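Local coordinates for protein glycosyl hydrolase, BNR repeat (Ralstonia eutropha, PDB 3B7F) that probably acts as a hydrolase, perhaps on glycosides, and folds as a seven-bladed beta-propeller carrying BNR repeats, at residues Thr318-Ala321 with Gly322-Gln326; Gln287-Pro290 with Arg291-Trp294. One frame throughout, in Å; residues are numbered along the deposited sequence.

Contact 1: Thr318-Ala321 with Gly322-Gln326; sequences TRDA and GESWQ. With EDO (1,2-ethanediol), chain H.
Local side-chain-to-backbone bonds knit T318, D320, G322 and S324 into an Asp-box, the hallmark of BNR repeats, at the hairpin joining the third and fourth strands of a propeller blade; W325 completes it by lying against T318 with its ring. The chain reverses through a type I' beta turn from D320 to E323. At G322 the backbone angles bring the position where a side chain would begin against A321 O, so glycine fits there. D320 carries its carboxylate between its own backbone N and carbonyl carbon (chi1 56°), and D320 OD1 receives S324 N at 2.8 Å on its syn side, tilted 25° from the carboxylate plane. D320 OD2 is modelled 2.4 Å from S324 OG, a length too short to trust in detail. T318 turns OG1 away from its own N (chi1 -177°), and there the oxygen accepts G322 N at 2.9 Å and lies 2.7 Å from S324 O. T318 CB sits over the six-membered ring of W325 in a CH-pi contact, 3.7 Å from its centroid. Water 1 bridges R319 N, S324 OG and Q326 OE1. Beyond the hairpin, W325 NE1 bonds to I268 O, while the indole packs against V295 of its own blade and I255 of strand 254-259 in the preceding sheet.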
ATOM      1  N   THR A 318      -5.803   6.504 -15.546  1.00 27.80           N
ATOM      2  CA  THR A 318      -7.155   6.422 -16.109  1.00 26.90           C
ATOM      3  C   THR A 318      -7.933   7.560 -15.424  1.00 26.53           C
ATOM      4  O   THR A 318      -7.719   7.807 -14.267  1.00 23.25           O
ATOM      5  CB  THR A 318      -7.878   5.055 -15.922  1.00 26.45           C
ATOM      6  OG1 THR A 318      -9.155   5.119 -16.583  1.00 26.65           O
ATOM      7  CG2 THR A 318      -8.067   4.664 -14.429  1.00 17.83           C
ATOM      8  N   ARG A 319      -8.719   8.308 -16.180  1.00 27.16           N
ATOM      9  CA  ARG A 319      -9.603   9.343 -15.645  1.00 29.73           C
ATOM     10  C   ARG A 319     -11.079   9.009 -15.881  1.00 28.31           C
ATOM     11  O   ARG A 319     -11.955   9.840 -15.638  1.00 29.65           O
ATOM     12  CB  ARG A 319      -9.223  10.690 -16.260  1.00 30.75           C
ATOM     13  CG  ARG A 319      -7.753  11.087 -15.907  1.00 29.62           C
ATOM     14  CD  ARG A 319      -7.489  12.560 -16.206  1.00 39.10           C
ATOM     15  NE  ARG A 319      -6.310  13.089 -15.485  1.00 43.60           N
ATOM     16  CZ  ARG A 319      -5.061  13.080 -15.948  1.00 45.15           C
ATOM     17  NH1 ARG A 319      -4.758  12.598 -17.143  1.00 48.12           N
ATOM     18  NH2 ARG A 319      -4.101  13.570 -15.197  1.00 48.97           N
ATOM     19  N   ASP A 320     -11.348   7.772 -16.306  1.00 28.42           N
ATOM     20  CA  ASP A 320     -12.688   7.299 -16.653  1.00 27.35           C
ATOM     21  C   ASP A 320     -12.949   5.908 -16.070  1.00 25.04           C
ATOM     22  O   ASP A 320     -13.594   5.087 -16.700  1.00 28.12           O
ATOM     23  CB  ASP A 320     -12.900   7.348 -18.192  1.00 27.69           C
ATOM     24  CG  ASP A 320     -11.849   6.558 -18.979  1.00 27.59           C
ATOM     25  OD1 ASP A 320     -11.131   5.685 -18.424  1.00 25.14           O
ATOM     26  OD2 ASP A 320     -11.744   6.807 -20.187  1.00 24.06           O
ATOM     27  N   ALA A 321     -12.447   5.672 -14.855  1.00 23.90           N
ATOM     28  CA  ALA A 321     -12.660   4.430 -14.091  1.00 24.24           C
ATOM     29  C   ALA A 321     -12.179   3.144 -14.766  1.00 25.29           C
ATOM     30  O   ALA A 321     -12.704   2.063 -14.477  1.00 22.96           O
ATOM     31  CB  ALA A 321     -14.136   4.302 -13.669  1.00 23.50           C
ATOM     32  N   GLY A 322     -11.169   3.270 -15.633  1.00 25.72           N
ATOM     33  CA  GLY A 322     -10.550   2.133 -16.302  1.00 28.48           C
ATOM     34  C   GLY A 322     -10.979   1.822 -17.723  1.00 29.39           C
ATOM     35  O   GLY A 322     -10.468   0.867 -18.320  1.00 31.57           O
ATOM     36  N   GLU A 323     -11.874   2.643 -18.278  1.00 28.88           N
ATOM     37  CA  GLU A 323     -12.349   2.476 -19.649  0.50 27.81           C
ATOM     38  C   GLU A 323     -11.219   2.750 -20.642  1.00 27.05           C
ATOM     39  O   GLU A 323     -11.157   2.130 -21.705  1.00 26.39           O
ATOM     40  CB  GLU A 323     -13.523   3.417 -19.966  0.50 28.22           C
ATOM     41  CG  GLU A 323     -14.340   2.981 -21.197  0.50 31.83           C
ATOM     42  CD  GLU A 323     -15.206   4.066 -21.827  0.50 29.61           C
ATOM     43  OE1 GLU A 323     -15.267   5.220 -21.343  0.50 31.26           O
ATOM     44  OE2 GLU A 323     -15.827   3.737 -22.848  0.50 30.60           O
ATOM     45  N   SER A 324     -10.340   3.700 -20.306  1.00 26.46           N
ATOM     46  CA  SER A 324      -9.179   4.047 -21.128  1.00 26.26           C
ATOM     47  C   SER A 324      -7.996   4.376 -20.213  1.00 24.45           C
ATOM     48  O   SER A 324      -8.168   4.780 -19.064  1.00 24.01           O
ATOM     49  CB  SER A 324      -9.478   5.220 -22.078  1.00 25.49           C
ATOM     50  OG  SER A 324      -9.665   6.430 -21.364  1.00 32.93           O
ATOM     51  N   TRP A 325      -6.797   4.174 -20.737  1.00 25.33           N
ATOM     52  CA  TRP A 325      -5.555   4.416 -20.006  1.00 25.63           C
ATOM     53  C   TRP A 325      -4.623   5.258 -20.846  1.00 24.56           C
ATOM     54  O   TRP A 325      -4.560   5.077 -22.065  1.00 24.47           O
ATOM     55  CB  TRP A 325      -4.859   3.086 -19.653  1.00 25.62           C
ATOM     56  CG  TRP A 325      -5.646   2.202 -18.709  1.00 21.19           C
ATOM     57  CD1 TRP A 325      -6.551   1.225 -19.041  1.00 22.46           C
ATOM     58  CD2 TRP A 325      -5.585   2.224 -17.288  1.00 22.51           C
ATOM     59  NE1 TRP A 325      -7.038   0.634 -17.910  1.00 18.08           N
ATOM     60  CE2 TRP A 325      -6.473   1.230 -16.817  1.00 20.24           C
ATOM     61  CE3 TRP A 325      -4.863   2.990 -16.358  1.00 19.47           C
ATOM     62  CZ2 TRP A 325      -6.646   0.965 -15.453  1.00 27.20           C
ATOM     63  CZ3 TRP A 325      -5.045   2.736 -15.001  1.00 21.26           C
ATOM     64  CH2 TRP A 325      -5.936   1.740 -14.565  1.00 24.54           C
ATOM     65  N   GLN A 326      -3.903   6.169 -20.197  1.00 24.27           N
ATOM     66  CA  GLN A 326      -2.910   7.013 -20.878  1.00 24.74           C
ATOM     67  C   GLN A 326      -1.550   6.850 -20.221  1.00 25.59           C
ATOM     68  O   GLN A 326      -1.452   6.753 -18.991  1.00 25.08           O
ATOM     69  CB  GLN A 326      -3.304   8.494 -20.890  1.00 25.29           C
ATOM     70  CG  GLN A 326      -4.530   8.814 -21.804  1.00 25.73           C
ATOM     71  CD  GLN A 326      -5.833   8.313 -21.235  1.00 31.25           C
ATOM     72  OE1 GLN A 326      -6.112   8.483 -20.024  1.00 31.45           O
ATOM     73  NE2 GLN A 326      -6.639   7.653 -22.087  1.00 31.73           N
TER
HETATM   74  C1  EDO H 400      -9.618  15.413 -12.382  1.00 62.99           C
HETATM   75  O1  EDO H 400     -10.355  14.693 -11.379  1.00 56.86           O
HETATM   76  C2  EDO H 400      -8.343  14.679 -12.831  1.00 62.14           C
HETATM   77  O2  EDO H 400      -8.547  13.338 -13.344  1.00 51.65           O
HETATM   78  O   HOH W   1      -8.638   7.772 -19.062  1.00 22.87           O
HETATM   79  O   HOH W   2      -5.563  10.769 -19.231  1.00 40.13           O

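Contact 2: Gln287-Pro290 with Arg291-Trp294. With EDO (1,2-ethanediol), chain H.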
ATOM      1  N   GLN A 287      -7.853  11.486  -4.546  1.00 31.95           N
ATOM      2  CA  GLN A 287      -8.660  11.739  -3.332  1.00 32.94           C
ATOM      3  C   GLN A 287     -10.135  12.117  -3.531  1.00 30.92           C
ATOM      4  O   GLN A 287     -10.994  11.642  -2.803  1.00 31.29           O
ATOM      5  CB  GLN A 287      -8.029  12.856  -2.506  1.00 34.59           C
ATOM      6  CG  GLN A 287      -7.059  12.370  -1.471  1.00 49.08           C
ATOM      7  CD  GLN A 287      -7.753  11.739  -0.297  1.00 50.00           C
ATOM      8  OE1 GLN A 287      -8.748  12.266   0.201  1.00 48.04           O
ATOM      9  NE2 GLN A 287      -7.233  10.609   0.154  1.00 56.94           N
ATOM     10  N   ARG A 288     -10.374  12.994  -4.501  1.00 28.28           N
ATOM     11  CA  ARG A 288     -11.690  13.513  -4.824  1.00 28.98           C
ATOM     12  C   ARG A 288     -12.443  12.856  -5.990  1.00 30.15           C
ATOM     13  O   ARG A 288     -13.663  12.865  -5.971  1.00 32.23           O
ATOM     14  CB  ARG A 288     -11.575  15.010  -5.080  1.00 29.30           C
ATOM     15  CG  ARG A 288     -11.186  15.747  -3.815  1.00 29.77           C
ATOM     16  CD  ARG A 288     -11.069  17.200  -4.020  1.00 28.56           C
ATOM     17  NE  ARG A 288     -10.027  17.585  -4.973  1.00 32.03           N
ATOM     18  CZ  ARG A 288      -8.719  17.612  -4.715  1.00 29.96           C
ATOM     19  NH1 ARG A 288      -8.234  17.285  -3.529  1.00 29.97           N
ATOM     20  NH2 ARG A 288      -7.880  18.010  -5.668  1.00 33.41           N
ATOM     21  N   ASP A 289     -11.735  12.247  -6.940  1.00 28.99           N
ATOM     22  CA  ASP A 289     -12.300  11.677  -8.155  1.00 27.46           C
ATOM     23  C   ASP A 289     -12.196  10.145  -8.129  1.00 28.95           C
ATOM     24  O   ASP A 289     -11.100   9.605  -8.311  1.00 26.32           O
ATOM     25  CB  ASP A 289     -11.529  12.237  -9.361  1.00 26.92           C
ATOM     26  CG  ASP A 289     -12.102  11.804 -10.695  1.00 31.63           C
ATOM     27  OD1 ASP A 289     -13.177  11.182 -10.723  1.00 31.66           O
ATOM     28  OD2 ASP A 289     -11.475  12.109 -11.730  1.00 30.28           O
ATOM     29  N   PRO A 290     -13.332   9.425  -7.914  1.00 28.58           N
ATOM     30  CA  PRO A 290     -13.239   7.959  -7.951  1.00 29.33           C
ATOM     31  C   PRO A 290     -12.941   7.341  -9.315  1.00 27.23           C
ATOM     32  O   PRO A 290     -12.731   6.138  -9.373  1.00 25.20           O
ATOM     33  CB  PRO A 290     -14.607   7.499  -7.418  1.00 31.70           C
ATOM     34  CG  PRO A 290     -15.506   8.602  -7.631  1.00 30.89           C
ATOM     35  CD  PRO A 290     -14.689   9.864  -7.575  1.00 29.95           C
ATOM     36  N   ARG A 291     -12.931   8.147 -10.382  1.00 27.87           N
ATOM     37  CA  ARG A 291     -12.621   7.688 -11.745  1.00 27.37           C
ATOM     38  C   ARG A 291     -11.127   7.738 -12.089  1.00 27.20           C
ATOM     39  O   ARG A 291     -10.721   7.137 -13.075  1.00 26.64           O
ATOM     40  CB  ARG A 291     -13.432   8.492 -12.772  1.00 27.43           C
ATOM     41  CG  ARG A 291     -14.933   8.239 -12.655  1.00 30.85           C
ATOM     42  CD  ARG A 291     -15.857   9.148 -13.498  1.00 31.99           C
ATOM     43  NE  ARG A 291     -15.746   9.060 -14.960  1.00 46.61           N
ATOM     44  CZ  ARG A 291     -16.208   8.067 -15.740  1.00 41.43           C
ATOM     45  NH1 ARG A 291     -16.758   6.965 -15.237  1.00 43.54           N
ATOM     46  NH2 ARG A 291     -16.059   8.151 -17.064  1.00 37.49           N
ATOM     47  N   THR A 292     -10.327   8.433 -11.268  1.00 26.45           N
ATOM     48  CA  THR A 292      -8.906   8.629 -11.527  1.00 24.63           C
ATOM     49  C   THR A 292      -8.046   7.738 -10.641  1.00 24.44           C
ATOM     50  O   THR A 292      -8.154   7.768  -9.412  1.00 24.15           O
ATOM     51  CB  THR A 292      -8.504  10.099 -11.403  1.00 23.15           C
ATOM     52  OG1 THR A 292      -9.231  10.831 -12.383  1.00 20.67           O
ATOM     53  CG2 THR A 292      -6.966  10.288 -11.632  1.00 24.78           C
ATOM     54  N   VAL A 293      -7.203   6.952 -11.305  1.00 25.37           N
ATOM     55  CA  VAL A 293      -6.361   5.929 -10.681  1.00 26.26           C
ATOM     56  C   VAL A 293      -5.068   5.873 -11.459  1.00 24.98           C
ATOM     57  O   VAL A 293      -5.077   6.102 -12.674  1.00 26.03           O
ATOM     58  CB  VAL A 293      -7.111   4.540 -10.668  1.00 28.60           C
ATOM     59  CG1 VAL A 293      -6.178   3.388 -10.463  1.00 30.88           C
ATOM     60  CG2 VAL A 293      -8.225   4.536  -9.602  1.00 31.14           C
ATOM     61  N   TRP A 294      -3.963   5.617 -10.746  1.00 25.95           N
ATOM     62  CA  TRP A 294      -2.612   5.483 -11.306  1.00 24.96           C
ATOM     63  C   TRP A 294      -2.041   4.113 -10.981  1.00 25.18           C
ATOM     64  O   TRP A 294      -2.249   3.639  -9.871  1.00 23.80           O
ATOM     65  CB  TRP A 294      -1.648   6.528 -10.708  1.00 26.86           C
ATOM     66  CG  TRP A 294      -1.955   7.914 -11.080  1.00 25.23           C
ATOM     67  CD1 TRP A 294      -1.517   8.553 -12.176  1.00 24.52           C
ATOM     68  CD2 TRP A 294      -2.792   8.838 -10.375  1.00 25.28           C
ATOM     69  NE1 TRP A 294      -1.997   9.822 -12.205  1.00 28.95           N
ATOM     70  CE2 TRP A 294      -2.808  10.023 -11.124  1.00 23.70           C
ATOM     71  CE3 TRP A 294      -3.529   8.776  -9.181  1.00 20.63           C
ATOM     72  CZ2 TRP A 294      -3.512  11.163 -10.720  1.00 24.25           C
ATOM     73  CZ3 TRP A 294      -4.220   9.908  -8.764  1.00 23.94           C
ATOM     74  CH2 TRP A 294      -4.201  11.092  -9.533  1.00 26.57           C
TER
HETATM   75  C1  EDO H 400      -9.618  15.413 -12.382  1.00 62.99           C
HETATM   76  O1  EDO H 400     -10.355  14.693 -11.379  1.00 56.86           O
HETATM   77  C2  EDO H 400      -8.343  14.679 -12.831  1.00 62.14           C
HETATM   78  O2  EDO H 400      -8.547  13.338 -13.344  1.00 51.65           O
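The backbone of D289-P290-R291-T292 folds into a type I beta turn, closed by T292 N to D289 O at 3.3 Å with an N-H...O angle of 165°, and an Asx turn is laid over it. The turn lies in the loop between the first two strands of a beta-propeller blade, 282-285 and 293-297, and delivers the chain into the second of them. The proline ring, as second residue of the turn, holds phi near the value that suits a type I turn, and it has no N-H of its own to place.

The side chain of D289 does the rest. Its CG stands anti to the backbone N (chi1 -175°), which carries the carboxylate forward over the turn, where its two oxygens divide the work. D289 OD1 takes R291 N at 3.1 Å, closing the Asx turn, and also touches R291 CB at 3.4 Å. D289 OD2 accepts the hydroxyl of T292, OG1, at 2.7 Å. Both donors come from above the carboxylate plane. The D289 and T292 side chains cross at about a right angle and meet through their polar ends. R291 instead sends its guanidinium away from the turn, and T292 sets its methyl CG2 over one face of the W294 ring, offset toward the rim.

A molecule of 1,2-ethanediol, probably from the crystallisation liquor, spans the pair: its O1 donates to D289 OD2 at 2.8 Å, and its O2 donates to T292 OG1 at the same distance, 2.8 Å.

Overall arrangement
Contacts 1 and 2 are two turns of one four-stranded blade, contact 2 between its first and second strands and contact 1 between its third and fourth. Their centres are 10 Å apart, and the chain completes contact 2 before it reaches contact 1. Backbone pairing joins them: T318 N lies 3.0 Å from V293 O and A321 N lies 2.9 Å from R291 O, both probable hydrogen bonds. R291 also reaches across, its NH2 packing 3.4 Å from D320 CB. The ethanediol held by contact 2 meets contact 1 as well, through a weak bond from R319 NE to its O2, so this solvent molecule lies between the two turns.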